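Local coordinates for protein toll (PDB 4LXR) that acts as the cell-surface receptor for cleaved Spätzle, switching on the Toll pathway in antifungal defence and in setting the dorsal-ventral axis of the embryo, at residues 150-155 against 170-175; 142-147 against 166-171. All blocks are in the same frame, centred on the assembly; numbering follows the deposited sequence. Where two conformers were deposited one is given.

Contact 1. Residues 150-155 against 170-175; sequences SHLELR and ENLESI
Ser150 meets Glu173 and Ser174 through its carbonyl oxygen, one acceptor gripped by two consecutive backbone N-H groups. The bond from Ser174 N to Ser150 O, 3.0 Å long, runs nearly in line with the C=O bond (167° at the oxygen). Glu173 N reaches the same Ser150 O over 2.8 Å from well off that line, at 130°. A water gives a third, longer bond to Ser150 O and also pairs with Ser174 OG, 2.7 Å away. Leu172 covers the peptide on the face opposite the water, its CD1 lying 3.4 Å from Ser150 C and also resting against Leu152 CB. One step on, Leu152 N donates to Ser174 O at 3.1 Å, and regular parallel pairing begins. Such pairing between strands 151-155 and 174-176 recurs from coil to coil in a leucine-rich repeat solenoid, whose inner, concave surface these strands line. His151 and Ser174 share one face of the strands, Leu152 and Ile175 the other. With CG trans to its backbone N (chi1 -170°), His151 brings the CD2 corner of its ring obliquely to Ser174 CB, 3.5 Å away. Further out, strand 127-131 hydrogen-bonds His151 from its backbone, and Leu107 of one Spätzle chain packs on Ser150 and His151. Glu153 and Arg155 make salt bridges to Arg7 and Asp55 of the other Spätzle chain.

Contact 2. Residues 142-147 against 166-171; sequences LLTDMR and FDDLEN
Arg147 presents a guanidinium group with Asp168 over one face and Glu170 at the edge. Asp168 CA sits 3.7 Å above its plane, over the centre, while Glu170 CB lies in that plane. The guanidinium and the Asp168 carboxylate are turned 54° against each other, and Arg147 NH2 makes a salt bridge of 2.7 Å to Asp168 OD1, which lies over the same face. The second bridge, to Glu170, is implausibly short, and Arg147 has two conformers, so this network's detail is doubtful. Asp168 OD2 does not depend on that conformer: it takes the backbone N-H of Asp145 N at 2.9 Å, on its anti side and 33° out of the carboxylate plane. Asp145 OD1 lies 3.7 Å from Asp168 OD2, a proximity of like charges that probably costs some energy, perhaps eased by Arg147. Asn171 ND2 closes the far end with a 2.9 Å bond to Arg147 O. Beside it a water takes the N-H of Asn171 and donates to Met146 O. Inward, Leu169 has CG beside its backbone N (chi1 -51°), which swings CD1 back to Leu143 CD1, the side chains crossing at about a right angle, and CD2 to Met146 CB at 4.0 Å. Type II and type I turns end at Met146 and Leu169; such stacking of turns from successive coils, here without regular helix, builds the convex side of a leucine-rich repeat solenoid.

In the fold
From the N terminus, the chain leaves strand 127-131, turns through 142-147 and enters strand 151-155, then repeats the course through 166-171 into strand 174-176. Contact 2 closes the loop from 142-147 to 166-171, and contact 1 that from 150-155 to 170-175. Neither nests within the other: the loops overlap along the sequence, each advancing by about one repeat, as in a solenoid. The contacts share Glu170 and Asn171, and their centres are 9 Å apart. Leu152 packs on Leu143 and Leu169, while Ile175 meets Phe166, so strand 151-155, which faces Spätzle, its neighbour 174-176 and the turns behind them join through the hydrophobic interior of these coils.

Contact 1. Residues 150-155 against 170-175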
loop_
_atom_site.group_PDB
_atom_site.type_symbol
_atom_site.label_atom_id
_atom_site.label_comp_id
_atom_site.label_asym_id
_atom_site.label_seq_id
_atom_site.Cartn_x
_atom_site.Cartn_y
_atom_site.Cartn_z
ATOM N N SER A 150 21.270 -30.669 -23.035
ATOM C CA SER A 150 21.146 -30.775 -21.594
ATOM C C SER A 150 19.746 -30.372 -21.151
ATOM O O SER A 150 19.298 -30.762 -20.071
ATOM C CB SER A 150 22.224 -29.945 -20.885
ATOM O OG SER A 150 21.914 -28.578 -20.901
ATOM N N HIS A 151 19.033 -29.621 -21.991
ATOM C CA HIS A 151 17.710 -29.102 -21.595
ATOM C C HIS A 151 16.728 -29.236 -22.749
ATOM O O HIS A 151 16.976 -28.746 -23.842
ATOM C CB HIS A 151 17.793 -27.641 -21.129
ATOM C CG HIS A 151 16.530 -27.127 -20.489
ATOM N ND1 HIS A 151 15.341 -26.976 -21.180
ATOM C CD2 HIS A 151 16.281 -26.712 -19.222
ATOM C CE1 HIS A 151 14.411 -26.516 -20.360
ATOM N NE2 HIS A 151 14.956 -26.338 -19.169
ATOM N N LEU A 152 15.612 -29.908 -22.495
ATOM C CA LEU A 152 14.660 -30.225 -23.539
ATOM C C LEU A 152 13.299 -29.783 -23.076
ATOM O O LEU A 152 12.897 -30.098 -21.951
ATOM C CB LEU A 152 14.623 -31.758 -23.793
ATOM C CG LEU A 152 13.461 -32.280 -24.666
ATOM C CD1 LEU A 152 13.605 -31.731 -26.115
ATOM C CD2 LEU A 152 13.397 -33.821 -24.682
ATOM N N GLU A 153 12.568 -29.095 -23.944
ATOM C CA GLU A 153 11.199 -28.751 -23.644
ATOM C C GLU A 153 10.339 -29.035 -24.840
ATOM O O GLU A 153 10.647 -28.601 -25.947
ATOM C CB GLU A 153 11.059 -27.246 -23.239
ATOM C CG GLU A 153 9.574 -26.817 -22.993
ATOM C CD GLU A 153 9.449 -25.445 -22.254
ATOM O OE1 GLU A 153 8.351 -24.829 -22.233
ATOM O OE2 GLU A 153 10.460 -24.974 -21.708
ATOM N N LEU A 154 9.238 -29.750 -24.621
ATOM C CA LEU A 154 8.334 -30.072 -25.713
ATOM C C LEU A 154 6.967 -29.790 -25.206
ATOM O O LEU A 154 6.576 -30.251 -24.137
ATOM C CB LEU A 154 8.427 -31.559 -26.141
ATOM C CG LEU A 154 9.755 -32.013 -26.716
ATOM C CD1 LEU A 154 9.742 -33.534 -26.968
ATOM C CD2 LEU A 154 10.018 -31.272 -28.004
ATOM N N ARG A 155 6.217 -29.037 -25.986
ATOM C CA ARG A 155 4.867 -28.717 -25.605
ATOM C C ARG A 155 3.996 -28.800 -26.836
ATOM O O ARG A 155 4.014 -27.895 -27.668
ATOM C CB ARG A 155 4.777 -27.307 -25.016
ATOM C CG ARG A 155 3.416 -27.064 -24.415
ATOM C CD ARG A 155 3.262 -25.762 -23.746
ATOM N NE ARG A 155 4.008 -25.562 -22.500
ATOM C CZ ARG A 155 3.635 -24.634 -21.619
ATOM N NH1 ARG A 155 2.545 -23.934 -21.883
ATOM N NH2 ARG A 155 4.308 -24.401 -20.496
ATOM N N GLU A 170 21.997 -38.598 -23.749
ATOM C CA GLU A 170 22.860 -39.010 -22.645
ATOM C C GLU A 170 23.284 -37.805 -21.812
ATOM O O GLU A 170 23.677 -37.946 -20.655
ATOM C CB GLU A 170 24.111 -39.724 -23.182
ATOM C CG GLU A 170 24.975 -38.823 -24.063
ATOM C CD GLU A 170 25.975 -39.600 -24.917
ATOM O OE1 GLU A 170 25.705 -40.776 -25.220
ATOM O OE2 GLU A 170 27.028 -39.035 -25.280
ATOM N N ASN A 171 23.233 -36.615 -22.402
ATOM C CA ASN A 171 23.601 -35.439 -21.631
ATOM C C ASN A 171 22.447 -34.708 -20.975
ATOM O O ASN A 171 22.673 -33.737 -20.262
ATOM C CB ASN A 171 24.493 -34.495 -22.434
ATOM C CG ASN A 171 25.969 -34.843 -22.274
ATOM O OD1 ASN A 171 26.445 -35.042 -21.150
ATOM N ND2 ASN A 171 26.684 -34.957 -23.388
ATOM N N LEU A 172 21.224 -35.192 -21.192
ATOM C CA LEU A 172 20.036 -34.511 -20.668
ATOM C C LEU A 172 20.033 -34.342 -19.140
ATOM O O LEU A 172 20.249 -35.301 -18.377
ATOM C CB LEU A 172 18.741 -35.182 -21.151
ATOM C CG LEU A 172 17.601 -34.166 -21.337
ATOM C CD1 LEU A 172 18.000 -33.090 -22.338
ATOM C CD2 LEU A 172 16.277 -34.838 -21.768
ATOM N N GLU A 173 19.783 -33.110 -18.706
ATOM C CA GLU A 173 19.722 -32.789 -17.291
ATOM C C GLU A 173 18.366 -32.267 -16.854
ATOM O O GLU A 173 17.998 -32.405 -15.675
ATOM C CB GLU A 173 20.833 -31.808 -16.910
ATOM C CG GLU A 173 22.238 -32.380 -17.186
ATOM C CD GLU A 173 23.339 -31.592 -16.475
ATOM O OE1 GLU A 173 23.160 -31.221 -15.292
ATOM O OE2 GLU A 173 24.381 -31.337 -17.096
ATOM N N SER A 174 17.622 -31.688 -17.799
ATOM C CA SER A 174 16.288 -31.170 -17.520
ATOM C C SER A 174 15.306 -31.529 -18.609
ATOM O O SER A 174 15.600 -31.373 -19.790
ATOM C CB SER A 174 16.304 -29.630 -17.373
ATOM O OG SER A 174 17.452 -29.238 -16.633
ATOM N N ILE A 175 14.132 -31.979 -18.181
ATOM C CA ILE A 175 13.024 -32.280 -19.059
ATOM C C ILE A 175 11.889 -31.380 -18.638
ATOM O O ILE A 175 11.527 -31.332 -17.461
ATOM C CB ILE A 175 12.538 -33.734 -18.895
ATOM C CG1 ILE A 175 13.399 -34.669 -19.735
ATOM C CG2 ILE A 175 11.065 -33.860 -19.316
ATOM C CD1 ILE A 175 13.246 -36.180 -19.373
HETATM O O HOH W 1 19.591 -28.274 -18.022
#

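Contact 2. Residues 142-147 against 166-171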
loop_
_atom_site.group_PDB
_atom_site.type_symbol
_atom_site.label_atom_id
_atom_site.label_comp_id
_atom_site.label_asym_id
_atom_site.label_seq_id
_atom_site.Cartn_x
_atom_site.Cartn_y
_atom_site.Cartn_z
ATOM N N LEU A 142 12.703 -37.808 -33.573
ATOM C CA LEU A 142 13.019 -36.366 -33.668
ATOM C C LEU A 142 14.427 -36.028 -33.153
ATOM O O LEU A 142 15.181 -35.284 -33.799
ATOM C CB LEU A 142 11.962 -35.517 -32.934
ATOM C CG LEU A 142 12.221 -33.998 -32.951
ATOM C CD1 LEU A 142 12.190 -33.439 -34.384
ATOM C CD2 LEU A 142 11.288 -33.212 -32.026
ATOM N N LEU A 143 14.805 -36.615 -32.020
ATOM C CA LEU A 143 16.013 -36.191 -31.299
ATOM C C LEU A 143 17.168 -37.159 -31.487
ATOM O O LEU A 143 18.036 -37.317 -30.615
ATOM C CB LEU A 143 15.700 -35.990 -29.804
ATOM C CG LEU A 143 14.612 -34.922 -29.531
ATOM C CD1 LEU A 143 14.203 -34.941 -28.070
ATOM C CD2 LEU A 143 15.100 -33.532 -29.937
ATOM N N THR A 144 17.181 -37.798 -32.650
ATOM C CA THR A 144 18.283 -38.666 -33.015
ATOM C C THR A 144 19.585 -37.885 -33.006
ATOM O O THR A 144 19.666 -36.819 -33.592
ATOM C CB THR A 144 18.054 -39.280 -34.420
ATOM O OG1 THR A 144 16.853 -40.058 -34.386
ATOM C CG2 THR A 144 19.259 -40.139 -34.864
ATOM N N ASP A 145 20.596 -38.444 -32.342
ATOM C CA ASP A 145 21.938 -37.880 -32.287
ATOM C C ASP A 145 22.049 -36.551 -31.539
ATOM O O ASP A 145 23.068 -35.870 -31.673
ATOM C CB ASP A 145 22.551 -37.717 -33.686
ATOM C CG ASP A 145 22.676 -39.038 -34.442
ATOM O OD1 ASP A 145 22.741 -40.116 -33.799
ATOM O OD2 ASP A 145 22.696 -38.981 -35.695
ATOM N N MET A 146 21.037 -36.172 -30.759
ATOM C CA MET A 146 21.134 -34.921 -29.997
ATOM C C MET A 146 21.892 -35.181 -28.696
ATOM O O MET A 146 21.356 -34.944 -27.603
ATOM C CB MET A 146 19.746 -34.330 -29.704
ATOM C CG MET A 146 18.933 -33.961 -30.954
ATOM S SD MET A 146 19.664 -32.603 -31.906
ATOM C CE MET A 146 19.296 -31.191 -30.864
ATOM N N ARG A 147 23.126 -35.671 -28.812
ATOM C CA ARG A 147 23.880 -36.136 -27.648
ATOM C C ARG A 147 24.525 -34.995 -26.843
ATOM O O ARG A 147 25.235 -35.240 -25.866
ATOM C CB ARG A 147 24.909 -37.218 -28.041
ATOM C CG ARG A 147 24.279 -38.557 -28.502
ATOM C CD ARG A 147 25.217 -39.770 -28.336
ATOM N NE ARG A 147 24.572 -41.035 -28.721
ATOM C CZ ARG A 147 24.033 -41.903 -27.862
ATOM N NH1 ARG A 147 24.058 -41.654 -26.556
ATOM N NH2 ARG A 147 23.461 -43.020 -28.304
ATOM N N PHE A 166 14.223 -40.949 -26.302
ATOM C CA PHE A 166 15.311 -40.691 -25.365
ATOM C C PHE A 166 16.620 -41.419 -25.634
ATOM O O PHE A 166 17.585 -41.253 -24.866
ATOM C CB PHE A 166 14.830 -40.990 -23.933
ATOM C CG PHE A 166 13.541 -40.282 -23.582
ATOM C CD1 PHE A 166 13.565 -38.987 -23.083
ATOM C CD2 PHE A 166 12.316 -40.897 -23.781
ATOM C CE1 PHE A 166 12.385 -38.324 -22.771
ATOM C CE2 PHE A 166 11.135 -40.237 -23.479
ATOM C CZ PHE A 166 11.176 -38.937 -22.958
ATOM N N ASP A 167 16.671 -42.192 -26.721
ATOM C CA ASP A 167 17.840 -43.034 -27.054
ATOM C C ASP A 167 19.185 -42.291 -26.987
ATOM O O ASP A 167 20.150 -42.811 -26.453
ATOM C CB ASP A 167 17.682 -43.667 -28.462
ATOM C CG ASP A 167 16.978 -45.039 -28.440
ATOM O OD1 ASP A 167 16.400 -45.400 -27.396
ATOM O OD2 ASP A 167 16.998 -45.753 -29.478
ATOM N N ASP A 168 19.253 -41.071 -27.523
ATOM C CA ASP A 168 20.556 -40.398 -27.649
ATOM C C ASP A 168 20.758 -39.214 -26.682
ATOM O O ASP A 168 21.697 -38.417 -26.830
ATOM C CB ASP A 168 20.764 -39.960 -29.103
ATOM C CG ASP A 168 20.785 -41.146 -30.072
ATOM O OD1 ASP A 168 21.329 -42.208 -29.703
ATOM O OD2 ASP A 168 20.245 -41.025 -31.185
ATOM N N LEU A 169 19.892 -39.109 -25.678
ATOM C CA LEU A 169 19.906 -37.937 -24.789
ATOM C C LEU A 169 20.760 -38.175 -23.541
ATOM O O LEU A 169 20.304 -38.004 -22.417
ATOM C CB LEU A 169 18.476 -37.562 -24.415
ATOM C CG LEU A 169 17.567 -37.434 -25.638
ATOM C CD1 LEU A 169 16.175 -36.979 -25.235
ATOM C CD2 LEU A 169 18.177 -36.496 -26.669
ATOM N N GLU A 170 21.997 -38.598 -23.749
ATOM C CA GLU A 170 22.860 -39.010 -22.645
ATOM C C GLU A 170 23.284 -37.805 -21.812
ATOM O O GLU A 170 23.677 -37.946 -20.655
ATOM C CB GLU A 170 24.111 -39.724 -23.182
ATOM C CG GLU A 170 24.975 -38.823 -24.063
ATOM C CD GLU A 170 25.975 -39.600 -24.917
ATOM O OE1 GLU A 170 25.705 -40.776 -25.220
ATOM O OE2 GLU A 170 27.028 -39.035 -25.280
ATOM N N ASN A 171 23.233 -36.615 -22.402
ATOM C CA ASN A 171 23.601 -35.439 -21.631
ATOM C C ASN A 171 22.447 -34.708 -20.975
ATOM O O ASN A 171 22.673 -33.737 -20.262
ATOM C CB ASN A 171 24.493 -34.495 -22.434
ATOM C CG ASN A 171 25.969 -34.843 -22.274
ATOM O OD1 ASN A 171 26.445 -35.042 -21.150
ATOM N ND2 ASN A 171 26.684 -34.957 -23.388
HETATM O O HOH W 2 17.332 -39.354 -28.716
HETATM O O HOH W 3 21.756 -35.379 -24.564
HETATM O O HOH W 4 21.692 -42.323 -24.439
HETATM O O HOH W 5 28.007 -36.349 -25.829
#